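Local coordinates for protein GCN5-related N-acetyltransferase (Ralstonia eutropha JMP134, PDB 2Q0Y) that probably transfers an acyl group to an acceptor that is not known, as a member of the GCN5-related N-acetyltransferase (GNAT) family, at residues 80-90 and 116-127; 50-58 and 66-74. All coordinates share one frame; numbering follows the deposited sequence.

In the fold
Both contacts belong to one mixed sheet, their centres about 14 Å apart. Contact 2 comes first along the chain and closes before contact 1 opens: 50-58 and 66-74 pair within the antiparallel hairpin of strands 54-60 and 63-74, and 80-90 then leads into strand 86-95, which lies beside 63-74. Contact 1 adds strand 123-127 in parallel, reached through helix 104-118. The two contacts meet directly, with Y89 N 2.8 Å from M71 O and R87 O 2.9 Å from I73 N. Strand 123-127 pairs antiparallel with a strand of the second subunit, so the sheet built by these contacts continues across the dimer.

Contact 1: 80-90 and 116-127; sequences SHPLQDKRGYI and FAERGIAFAVLH. With MG (magnesium ion), chain C; FMT (formic acid), chain I.
Y89 and H127 meet at their polar rims: ND1 of H127 donates to Y89 OH (2.7 Å, 164° at the hydrogen), the hydroxyl lying in the imidazole plane. With CG anti to the backbone N (chi1 -175°), the Y89 ring runs past V125, CD1 touching CG2, to reach that nitrogen. NE2, across the imidazole, binds magnesium at 2.4 Å; held at both nitrogens, the ring has its rotation fixed. Water 4, E146 of the same chain and E146 of the second subunit also bind this metal between the subunits. Between the strands, G88 N donates to F123 O, V125 N to G88 O and I90 N to V125 O. G88 CA lies over the F116 face, 3.9 Å from its centroid, while I90 CG1 meets the ring edge. Farther back, F123 takes S80 CB squarely over one face. Its CE2 stands 3.9 Å over the centre of the R87 guanidinium, whose NE and NH2 both grip H81 NE2; H81 ND1 in turn donates to Q84 O. The Q84 amide bridges the turn after the helix, NE2 giving to G120 O (2.7 Å) and OE1 accepting from A122 N. G120 ends helix 104-118 in a Schellman motif, and the contact closes the beta-alpha-beta unit of strand 86-95, that helix and strand 123-127, its strands paired in parallel, as in the GNAT fold.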
# COMPACT_ATOMS: atom_id res chain seq x y z
N SER A 80 -8.84 -0.91 10.24
CA SER A 80 -9.84 -0.67 9.20
C SER A 80 -10.40 -1.96 8.61
O SER A 80 -11.33 -1.92 7.81
CB SER A 80 -9.24 0.20 8.10
OG SER A 80 -8.98 1.51 8.60
N HIS A 81 -9.82 -3.10 8.98
CA HIS A 81 -10.25 -4.42 8.51
C HIS A 81 -9.73 -5.46 9.50
O HIS A 81 -8.85 -6.28 9.18
CB HIS A 81 -9.84 -4.69 7.05
CG HIS A 81 -8.40 -4.45 6.74
ND1 HIS A 81 -7.45 -5.45 6.83
CD2 HIS A 81 -7.76 -3.36 6.25
CE1 HIS A 81 -6.28 -4.97 6.43
NE2 HIS A 81 -6.44 -3.71 6.08
N PRO A 82 -10.24 -5.41 10.74
CA PRO A 82 -9.59 -6.15 11.83
C PRO A 82 -9.62 -7.65 11.62
O PRO A 82 -8.78 -8.35 12.18
CB PRO A 82 -10.40 -5.76 13.07
CG PRO A 82 -11.67 -5.21 12.56
CD PRO A 82 -11.36 -4.60 11.23
N LEU A 83 -10.60 -8.15 10.87
CA LEU A 83 -10.75 -9.58 10.68
C LEU A 83 -10.12 -10.09 9.39
O LEU A 83 -10.08 -11.30 9.17
CB LEU A 83 -12.23 -9.97 10.71
CG LEU A 83 -13.02 -9.54 11.94
CD1 LEU A 83 -14.48 -9.98 11.78
CD2 LEU A 83 -12.42 -10.05 13.23
N GLN A 84 -9.64 -9.19 8.54
CA GLN A 84 -9.17 -9.60 7.21
C GLN A 84 -7.68 -9.31 7.01
O GLN A 84 -7.20 -8.23 7.33
CB GLN A 84 -9.97 -8.87 6.13
CG GLN A 84 -11.44 -9.22 6.12
CD GLN A 84 -12.18 -8.70 4.90
OE1 GLN A 84 -11.61 -8.02 4.05
NE2 GLN A 84 -13.48 -9.02 4.82
N ASP A 85 -6.98 -10.28 6.44
CA ASP A 85 -5.56 -10.13 6.12
C ASP A 85 -5.38 -9.74 4.64
O ASP A 85 -4.52 -10.27 3.92
CB ASP A 85 -4.79 -11.41 6.45
CG ASP A 85 -5.29 -12.63 5.68
OD1 ASP A 85 -6.35 -12.55 5.01
OD2 ASP A 85 -4.62 -13.67 5.77
N LYS A 86 -6.21 -8.81 4.19
CA LYS A 86 -6.22 -8.36 2.81
C LYS A 86 -6.85 -6.98 2.72
O LYS A 86 -7.58 -6.55 3.64
CB LYS A 86 -6.97 -9.35 1.92
CG LYS A 86 -8.43 -9.54 2.28
CD LYS A 86 -9.04 -10.79 1.63
CE LYS A 86 -10.47 -11.07 2.15
NZ LYS A 86 -11.09 -12.26 1.46
N ARG A 87 -6.57 -6.28 1.62
CA ARG A 87 -7.32 -5.10 1.26
C ARG A 87 -7.45 -5.00 -0.26
O ARG A 87 -6.65 -5.59 -1.01
CB ARG A 87 -6.75 -3.83 1.91
CG ARG A 87 -5.31 -3.61 1.76
CD ARG A 87 -4.88 -2.24 2.36
NE ARG A 87 -5.01 -2.13 3.82
CZ ARG A 87 -4.58 -1.09 4.53
NH1 ARG A 87 -3.96 -0.07 3.94
NH2 ARG A 87 -4.75 -1.05 5.84
N GLY A 88 -8.49 -4.32 -0.71
CA GLY A 88 -8.69 -4.06 -2.12
C GLY A 88 -7.75 -2.97 -2.59
O GLY A 88 -7.38 -2.07 -1.82
N TYR A 89 -7.34 -3.05 -3.85
CA TYR A 89 -6.48 -2.04 -4.46
C TYR A 89 -6.99 -1.74 -5.87
O TYR A 89 -7.21 -2.65 -6.66
CB TYR A 89 -5.00 -2.49 -4.48
CG TYR A 89 -4.10 -1.38 -4.99
CD1 TYR A 89 -4.06 -0.15 -4.33
CD2 TYR A 89 -3.31 -1.55 -6.12
CE1 TYR A 89 -3.28 0.88 -4.79
CE2 TYR A 89 -2.51 -0.49 -6.58
CZ TYR A 89 -2.51 0.72 -5.91
OH TYR A 89 -1.73 1.81 -6.33
N ILE A 90 -7.20 -0.46 -6.15
CA ILE A 90 -7.65 0.01 -7.45
C ILE A 90 -6.49 0.74 -8.11
O ILE A 90 -5.81 1.54 -7.47
CB ILE A 90 -8.89 0.93 -7.34
CG1 ILE A 90 -10.06 0.15 -6.73
CG2 ILE A 90 -9.27 1.53 -8.70
CD1 ILE A 90 -11.29 0.95 -6.48
N PHE A 116 -15.40 -5.61 -5.26
CA PHE A 116 -14.86 -5.80 -3.91
C PHE A 116 -15.96 -6.22 -2.93
O PHE A 116 -15.75 -7.10 -2.09
CB PHE A 116 -14.19 -4.52 -3.39
CG PHE A 116 -12.87 -4.19 -4.04
CD1 PHE A 116 -11.98 -5.19 -4.44
CD2 PHE A 116 -12.51 -2.87 -4.22
CE1 PHE A 116 -10.77 -4.86 -5.03
CE2 PHE A 116 -11.30 -2.54 -4.83
CZ PHE A 116 -10.43 -3.55 -5.22
N ALA A 117 -17.14 -5.62 -3.05
CA ALA A 117 -18.27 -5.97 -2.19
C ALA A 117 -18.70 -7.44 -2.38
O ALA A 117 -18.92 -8.15 -1.41
CB ALA A 117 -19.43 -5.06 -2.40
N GLU A 118 -18.81 -7.85 -3.63
CA GLU A 118 -19.12 -9.23 -3.98
C GLU A 118 -18.11 -10.20 -3.37
O GLU A 118 -18.48 -11.30 -2.94
CB GLU A 118 -19.13 -9.38 -5.50
CG GLU A 118 -19.34 -10.79 -6.03
CD GLU A 118 -19.22 -10.86 -7.55
OE1 GLU A 118 -18.57 -9.98 -8.12
OE2 GLU A 118 -19.78 -11.76 -8.18
N ARG A 119 -16.85 -9.78 -3.33
CA ARG A 119 -15.77 -10.59 -2.80
C ARG A 119 -15.65 -10.50 -1.27
O ARG A 119 -14.77 -11.14 -0.68
CB ARG A 119 -14.45 -10.22 -3.49
CG ARG A 119 -14.43 -10.54 -4.98
CD ARG A 119 -13.12 -10.08 -5.58
NE ARG A 119 -13.08 -10.29 -7.03
CZ ARG A 119 -11.97 -10.47 -7.74
NH1 ARG A 119 -10.78 -10.53 -7.15
NH2 ARG A 119 -12.06 -10.61 -9.06
N GLY A 120 -16.51 -9.70 -0.63
CA GLY A 120 -16.51 -9.59 0.83
C GLY A 120 -15.32 -8.87 1.41
O GLY A 120 -14.92 -9.12 2.55
N ILE A 121 -14.76 -7.94 0.64
CA ILE A 121 -13.57 -7.18 1.05
C ILE A 121 -13.99 -6.01 1.91
O ILE A 121 -14.86 -5.23 1.51
CB ILE A 121 -12.82 -6.64 -0.18
CG1 ILE A 121 -12.40 -7.79 -1.11
CG2 ILE A 121 -11.62 -5.78 0.21
CD1 ILE A 121 -11.51 -8.81 -0.46
N ALA A 122 -13.38 -5.89 3.09
CA ALA A 122 -13.76 -4.84 4.06
C ALA A 122 -13.31 -3.43 3.68
O ALA A 122 -14.02 -2.46 3.94
CB ALA A 122 -13.20 -5.19 5.44
N PHE A 123 -12.14 -3.30 3.06
CA PHE A 123 -11.46 -2.01 2.95
C PHE A 123 -10.65 -1.98 1.67
O PHE A 123 -10.06 -3.00 1.30
CB PHE A 123 -10.55 -1.86 4.18
CG PHE A 123 -9.92 -0.51 4.36
CD1 PHE A 123 -10.67 0.59 4.75
CD2 PHE A 123 -8.55 -0.35 4.18
CE1 PHE A 123 -10.05 1.82 4.95
CE2 PHE A 123 -7.95 0.88 4.39
CZ PHE A 123 -8.71 1.95 4.78
N ALA A 124 -10.59 -0.82 1.02
CA ALA A 124 -9.83 -0.67 -0.21
C ALA A 124 -9.05 0.64 -0.22
O ALA A 124 -9.42 1.61 0.48
CB ALA A 124 -10.76 -0.72 -1.40
N VAL A 125 -7.99 0.65 -1.03
CA VAL A 125 -7.14 1.82 -1.19
C VAL A 125 -6.83 2.03 -2.67
O VAL A 125 -7.04 1.14 -3.49
CB VAL A 125 -5.82 1.73 -0.38
CG1 VAL A 125 -6.08 1.67 1.13
CG2 VAL A 125 -4.99 0.55 -0.82
N LEU A 126 -6.39 3.24 -3.00
CA LEU A 126 -5.96 3.60 -4.35
C LEU A 126 -4.94 4.71 -4.21
O LEU A 126 -4.87 5.33 -3.15
CB LEU A 126 -7.16 4.04 -5.22
CG LEU A 126 -8.03 5.24 -4.80
CD1 LEU A 126 -7.38 6.60 -5.10
CD2 LEU A 126 -9.38 5.15 -5.49
N HIS A 127 -4.14 4.96 -5.24
CA HIS A 127 -3.28 6.13 -5.27
C HIS A 127 -3.78 7.07 -6.34
O HIS A 127 -3.82 6.72 -7.52
CB HIS A 127 -1.83 5.74 -5.51
CG HIS A 127 -1.23 4.98 -4.37
ND1 HIS A 127 -1.18 3.61 -4.33
CD2 HIS A 127 -0.63 5.41 -3.23
CE1 HIS A 127 -0.59 3.22 -3.21
NE2 HIS A 127 -0.26 4.30 -2.52
MG MG C . -0.43 2.87 -0.63
C FMT I . -14.64 -12.43 2.81
O1 FMT I . -15.19 -11.74 3.68
O2 FMT I . -13.54 -12.12 2.33
O HOH W 1 -10.16 -5.59 3.70
O HOH W 2 -12.62 -12.73 -1.16
O HOH W 3 -3.77 3.23 -7.59
O HOH W 4 -0.14 0.77 -0.40

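Contact 2: 50-58 and 66-74; sequences DGSYFGWVM and AGIGLMVIE
F54 and L70 exchange two backbone bonds: F54 N gives to L70 O (3.0 Å, 170° at the hydrogen) and L70 N to F54 O (2.8 Å). W56 and I68 repeat the exchange, less straight, and M58 N gives to A66 O; the return bond from A66 N to M58 O is weak. The intervening pairs, G55 with G69 and V57 with G67, are non-hydrogen-bonded, and there CA-H groups make additional weak contacts to carbonyl oxygens, G55 CA lying 3.3 Å from I68 O. The other backbone edge of 50-58 is used too: G55 and V57 make backbone bonds to L7, just past strand 2-6, and to R5 within it. Where the strands part, water 6 takes over, giving to S52 O (2.6 Å) and accepting from V72 N. S52 is itself held by D50 OD1, which receives both its hydroxyl and its backbone N, the latter closing an Asx turn. On one side of the sheet F54, W56, I68 and L70 pack together. L70 CD1 meets the F54 ring edge, 3.9 Å from F54 CD2. I68 CG2 meets the indole edge, and F54 CE2 lies over an indole face toward its rim. On the other side, Y53 OH passes 3.3 Å from G69 CA, at a point without a side chain, and bonds to N92. The direct cross-strand hydrogen bonds are all main-chain and the side chains add apolar contacts, consistent with a hairpin whose register is set by its backbone.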
# COMPACT_ATOMS: atom_id res chain seq x y z
N ASP A 50 -3.70 -15.42 -14.21
CA ASP A 50 -4.21 -16.08 -13.01
C ASP A 50 -5.33 -15.32 -12.31
O ASP A 50 -5.81 -15.77 -11.28
CB ASP A 50 -3.09 -16.47 -12.04
CG ASP A 50 -2.48 -15.30 -11.29
OD1 ASP A 50 -2.98 -14.16 -11.30
OD2 ASP A 50 -1.46 -15.55 -10.63
N GLY A 51 -5.72 -14.18 -12.86
CA GLY A 51 -6.81 -13.39 -12.29
C GLY A 51 -6.47 -12.50 -11.12
O GLY A 51 -7.35 -11.83 -10.59
N SER A 52 -5.21 -12.50 -10.69
CA SER A 52 -4.84 -11.64 -9.56
C SER A 52 -4.86 -10.16 -9.96
O SER A 52 -4.94 -9.30 -9.09
CB SER A 52 -3.50 -12.06 -8.95
OG SER A 52 -2.46 -12.06 -9.87
N TYR A 53 -4.76 -9.87 -11.26
CA TYR A 53 -5.10 -8.56 -11.79
C TYR A 53 -6.37 -8.69 -12.60
O TYR A 53 -6.40 -9.41 -13.61
CB TYR A 53 -3.98 -8.00 -12.68
CG TYR A 53 -4.19 -6.57 -13.13
CD1 TYR A 53 -5.05 -6.26 -14.19
CD2 TYR A 53 -3.55 -5.51 -12.51
CE1 TYR A 53 -5.24 -4.94 -14.58
CE2 TYR A 53 -3.74 -4.20 -12.89
CZ TYR A 53 -4.58 -3.92 -13.95
OH TYR A 53 -4.79 -2.63 -14.36
N PHE A 54 -7.41 -8.02 -12.14
CA PHE A 54 -8.72 -8.11 -12.76
C PHE A 54 -9.17 -6.68 -13.06
O PHE A 54 -8.48 -5.72 -12.74
CB PHE A 54 -9.69 -8.87 -11.84
CG PHE A 54 -11.10 -8.98 -12.40
CD1 PHE A 54 -11.37 -9.78 -13.51
CD2 PHE A 54 -12.16 -8.26 -11.83
CE1 PHE A 54 -12.68 -9.88 -14.05
CE2 PHE A 54 -13.46 -8.34 -12.37
CZ PHE A 54 -13.71 -9.15 -13.48
N GLY A 55 -10.30 -6.53 -13.72
CA GLY A 55 -10.84 -5.20 -13.94
C GLY A 55 -11.88 -5.20 -15.01
O GLY A 55 -12.42 -6.26 -15.40
N TRP A 56 -12.14 -4.01 -15.54
CA TRP A 56 -13.25 -3.81 -16.44
C TRP A 56 -12.83 -2.85 -17.54
O TRP A 56 -11.99 -1.96 -17.31
CB TRP A 56 -14.44 -3.22 -15.67
CG TRP A 56 -14.85 -3.98 -14.44
CD1 TRP A 56 -14.48 -3.73 -13.15
CD2 TRP A 56 -15.72 -5.11 -14.40
NE1 TRP A 56 -15.07 -4.65 -12.30
CE2 TRP A 56 -15.83 -5.51 -13.04
CE3 TRP A 56 -16.41 -5.83 -15.37
CZ2 TRP A 56 -16.61 -6.60 -12.65
CZ3 TRP A 56 -17.20 -6.91 -14.98
CH2 TRP A 56 -17.29 -7.28 -13.63
N VAL A 57 -13.42 -3.03 -18.71
CA VAL A 57 -13.17 -2.18 -19.87
C VAL A 57 -14.49 -1.56 -20.35
O VAL A 57 -15.50 -2.25 -20.45
CB VAL A 57 -12.53 -3.01 -21.01
CG1 VAL A 57 -12.30 -2.18 -22.24
CG2 VAL A 57 -11.20 -3.64 -20.52
N MSE A 58 -14.51 -0.25 -20.60
CA MSE A 58 -15.66 0.40 -21.22
C MSE A 58 -15.42 0.55 -22.72
O MSE A 58 -14.39 1.06 -23.16
CB MSE A 58 -15.92 1.79 -20.62
CG MSE A 58 -17.24 2.41 -21.02
SE MSE A 58 -18.71 1.52 -20.08
CE MSE A 58 -18.38 2.19 -18.32
N ALA A 66 -11.87 3.09 -22.18
CA ALA A 66 -11.49 3.27 -20.79
C ALA A 66 -11.29 1.92 -20.12
O ALA A 66 -11.81 0.90 -20.57
CB ALA A 66 -12.55 4.04 -20.04
N GLY A 67 -10.57 1.94 -19.01
CA GLY A 67 -10.35 0.73 -18.25
C GLY A 67 -10.02 1.03 -16.82
O GLY A 67 -9.65 2.16 -16.48
N ILE A 68 -10.14 0.01 -15.98
CA ILE A 68 -9.77 0.08 -14.58
C ILE A 68 -9.20 -1.27 -14.16
O ILE A 68 -9.55 -2.32 -14.73
CB ILE A 68 -10.97 0.51 -13.70
CG1 ILE A 68 -10.51 0.95 -12.29
CG2 ILE A 68 -12.03 -0.61 -13.64
CD1 ILE A 68 -11.63 1.66 -11.52
N GLY A 69 -8.29 -1.23 -13.20
CA GLY A 69 -7.67 -2.44 -12.66
C GLY A 69 -8.00 -2.60 -11.19
O GLY A 69 -8.16 -1.61 -10.47
N LEU A 70 -8.06 -3.85 -10.73
CA LEU A 70 -8.27 -4.14 -9.32
C LEU A 70 -7.53 -5.39 -8.88
O LEU A 70 -7.36 -6.34 -9.65
CB LEU A 70 -9.77 -4.24 -8.99
CG LEU A 70 -10.63 -5.38 -9.52
CD1 LEU A 70 -10.67 -6.61 -8.58
CD2 LEU A 70 -12.07 -4.86 -9.76
N MSE A 71 -7.07 -5.35 -7.64
CA MSE A 71 -6.36 -6.44 -7.01
C MSE A 71 -6.85 -6.55 -5.59
O MSE A 71 -7.42 -5.62 -5.04
CB MSE A 71 -4.86 -6.15 -7.00
CG MSE A 71 -4.29 -5.84 -8.38
SE MSE A 71 -2.44 -5.30 -8.21
CE MSE A 71 -1.87 -6.93 -7.96
N VAL A 72 -6.67 -7.73 -5.01
CA VAL A 72 -6.88 -7.93 -3.58
C VAL A 72 -5.49 -8.30 -3.07
O VAL A 72 -4.96 -9.36 -3.42
CB VAL A 72 -7.91 -9.02 -3.30
CG1 VAL A 72 -8.07 -9.26 -1.80
CG2 VAL A 72 -9.25 -8.64 -3.91
N ILE A 73 -4.88 -7.41 -2.31
CA ILE A 73 -3.51 -7.60 -1.88
C ILE A 73 -3.44 -8.12 -0.46
O ILE A 73 -4.30 -7.80 0.37
CB ILE A 73 -2.69 -6.32 -2.04
CG1 ILE A 73 -3.20 -5.20 -1.16
CG2 ILE A 73 -2.74 -5.87 -3.51
CD1 ILE A 73 -2.34 -3.94 -1.22
N GLU A 74 -2.42 -8.92 -0.18
CA GLU A 74 -2.16 -9.38 1.17
C GLU A 74 -1.80 -8.18 2.06
O GLU A 74 -1.07 -7.31 1.63
CB GLU A 74 -1.03 -10.40 1.18
CG GLU A 74 -1.41 -11.71 0.55
CD GLU A 74 -0.35 -12.80 0.78
OE1 GLU A 74 0.77 -12.47 1.23
OE2 GLU A 74 -0.67 -13.98 0.50
O HOH W 5 -8.62 -9.27 -8.73
O HOH W 6 -5.50 -9.79 -6.59